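Local coordinates for protein 3,5-epimerase/4-reductase (Arabidopsis thaliana, PDB 4QQR) that converts dTDP-4-keto-6-deoxy-glucose to dTDP-beta-L-rhamnose by epimerising C3' and C5' and then reducing the 4-keto group, at residues 26-31 and 206-211. Residues are numbered along the deposited sequence; the frame is centred on the assembly and turned at random.
Sequences GLLGKL and ISIEMA
A chi1 of -80° turns CG of Leu28 away from its own carbonyl carbon, and a chi1 of -55° does the same for CG1 of Ile208, the longer arm of that beta-branched side chain. From there the two chains run past each other in opposite directions, and the methyl CD2 of Leu28 meets the methyl CD1 of Ile208 at 3.7 Å. This methyl-to-methyl touch is the closest approach between segments 26-31 and 206-211, whose backbones stay apart, 8.3 Å from CA of Leu28 to CA of Ile208. Nearby, Leu27 touches Leu200 and Leu204 of helix 200-212, and Leu31 also meets Leu204. Leucine suits its place because one methyl of its fork, CD2, reaches Ile208; isoleucine answers with CD1, while its CG2 branch lies beside its own carbonyl carbon.

Ser207 stands one residue before Ile208, its OG a loose 4.5 Å from CD2 of Leu28. Its hydroxyl is engaged elsewhere, hydrogen-bonded to OH of Tyr111, a residue that probably binds NADPH, as in related enzymes, and to the carbonyl oxygen of Leu204. A small hydroxyl side chain is apt here, able to serve these polar partners while lying next to a leucine methyl.

Both helices pack on the central parallel sheet of the Rossmann fold: Leu28 and Ile208 each lean on Phe65 of strand 63-66, and Leu28 also rests on Tyr111 of strand 107-113. The meeting is apolar and buried, without directional bonds, so it rests on van der Waals contact and exclusion of water, close to the probable cofactor site.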
loop_
_atom_site.group_PDB
_atom_site.type_symbol
_atom_site.label_atom_id
_atom_site.label_comp_id
_atom_site.label_asym_id
_atom_site.label_seq_id
_atom_site.Cartn_x
_atom_site.Cartn_y
_atom_site.Cartn_z
ATOM N N GLY A 26 -10.338 -19.222 13.594
ATOM C CA GLY A 26 -10.726 -20.331 14.442
ATOM C C GLY A 26 -12.231 -20.495 14.505
ATOM O O GLY A 26 -12.736 -21.617 14.423
ATOM N N LEU A 27 -12.947 -19.382 14.648
ATOM C CA LEU A 27 -14.407 -19.415 14.746
ATOM C C LEU A 27 -15.043 -19.908 13.462
ATOM O O LEU A 27 -16.002 -20.686 13.494
ATOM C CB LEU A 27 -14.970 -18.045 15.124
ATOM C CG LEU A 27 -14.601 -17.613 16.548
ATOM C CD1 LEU A 27 -15.202 -16.250 16.869
ATOM C CD2 LEU A 27 -15.019 -18.680 17.584
ATOM N N LEU A 28 -14.492 -19.450 12.338
ATOM C CA LEU A 28 -14.945 -19.862 11.013
ATOM C C LEU A 28 -14.935 -21.368 10.864
ATOM O O LEU A 28 -15.938 -21.950 10.439
ATOM C CB LEU A 28 -14.047 -19.275 9.934
ATOM C CG LEU A 28 -14.315 -17.832 9.559
ATOM C CD1 LEU A 28 -13.493 -17.460 8.300
ATOM C CD2 LEU A 28 -15.806 -17.665 9.351
ATOM N N GLY A 29 -13.792 -21.979 11.206
ATOM C CA GLY A 29 -13.587 -23.411 11.074
ATOM C C GLY A 29 -14.676 -24.170 11.802
ATOM O O GLY A 29 -15.250 -25.140 11.280
ATOM N N LYS A 30 -14.976 -23.698 13.009
ATOM C CA LYS A 30 -16.014 -24.299 13.831
ATOM C C LYS A 30 -17.397 -24.162 13.202
ATOM O O LYS A 30 -18.213 -25.056 13.315
ATOM C CB LYS A 30 -15.973 -23.725 15.253
ATOM C CG LYS A 30 -14.604 -23.925 15.923
ATOM C CD LYS A 30 -14.703 -23.938 17.457
ATOM C CE LYS A 30 -13.413 -24.464 18.114
ATOM N NZ LYS A 30 -12.268 -23.496 18.040
ATOM N N LEU A 31 -17.647 -23.062 12.506
ATOM C CA LEU A 31 -18.935 -22.882 11.845
ATOM C C LEU A 31 -19.130 -23.823 10.658
ATOM O O LEU A 31 -20.219 -24.355 10.438
ATOM C CB LEU A 31 -19.095 -21.435 11.412
ATOM C CG LEU A 31 -19.563 -20.534 12.546
ATOM C CD1 LEU A 31 -19.247 -19.085 12.236
ATOM C CD2 LEU A 31 -21.047 -20.731 12.750
ATOM N N ILE A 206 -23.252 -14.787 8.764
ATOM C CA ILE A 206 -23.614 -13.964 7.609
ATOM C C ILE A 206 -22.487 -13.876 6.584
ATOM O O ILE A 206 -22.719 -13.903 5.382
ATOM C CB ILE A 206 -24.029 -12.535 8.069
ATOM C CG1 ILE A 206 -25.454 -12.563 8.657
ATOM C CG2 ILE A 206 -23.881 -11.505 6.929
ATOM C CD1 ILE A 206 -25.813 -11.369 9.516
ATOM N N SER A 207 -21.252 -13.792 7.060
ATOM C CA SER A 207 -20.123 -13.736 6.143
ATOM C C SER A 207 -19.989 -15.030 5.346
ATOM O O SER A 207 -19.627 -14.984 4.169
ATOM C CB SER A 207 -18.813 -13.342 6.848
ATOM O OG SER A 207 -18.287 -14.394 7.621
ATOM N N ILE A 208 -20.289 -16.174 5.961
ATOM C CA ILE A 208 -20.337 -17.429 5.197
ATOM C C ILE A 208 -21.346 -17.285 4.048
ATOM O O ILE A 208 -21.101 -17.750 2.925
ATOM C CB ILE A 208 -20.734 -18.680 6.051
ATOM C CG1 ILE A 208 -19.828 -18.881 7.279
ATOM C CG2 ILE A 208 -20.747 -19.925 5.200
ATOM C CD1 ILE A 208 -18.359 -18.836 7.004
ATOM N N GLU A 209 -22.469 -16.624 4.337
ATOM C CA GLU A 209 -23.564 -16.466 3.370
ATOM C C GLU A 209 -23.214 -15.507 2.236
ATOM O O GLU A 209 -23.713 -15.658 1.115
ATOM C CB GLU A 209 -24.868 -16.008 4.059
ATOM C CG GLU A 209 -25.381 -16.993 5.105
ATOM C CD GLU A 209 -25.710 -18.365 4.511
ATOM O OE1 GLU A 209 -26.242 -18.390 3.365
ATOM O OE2 GLU A 209 -25.425 -19.401 5.184
ATOM N N MET A 210 -22.365 -14.522 2.541
ATOM C CA MET A 210 -21.930 -13.527 1.553
ATOM C C MET A 210 -21.089 -14.203 0.500
ATOM O O MET A 210 -21.264 -13.952 -0.691
ATOM C CB MET A 210 -21.153 -12.396 2.219
ATOM C CG MET A 210 -22.004 -11.590 3.201
ATOM S SD MET A 210 -21.156 -10.158 3.894
ATOM C CE MET A 210 -21.264 -9.007 2.531
ATOM N N ALA A 211 -20.191 -15.075 0.961
ATOM C CA ALA A 211 -19.429 -15.973 0.097
ATOM C C ALA A 211 -20.363 -16.807 -0.782
ATOM O O ALA A 211 -20.215 -16.826 -2.006
ATOM C CB ALA A 211 -18.534 -16.876 0.924
#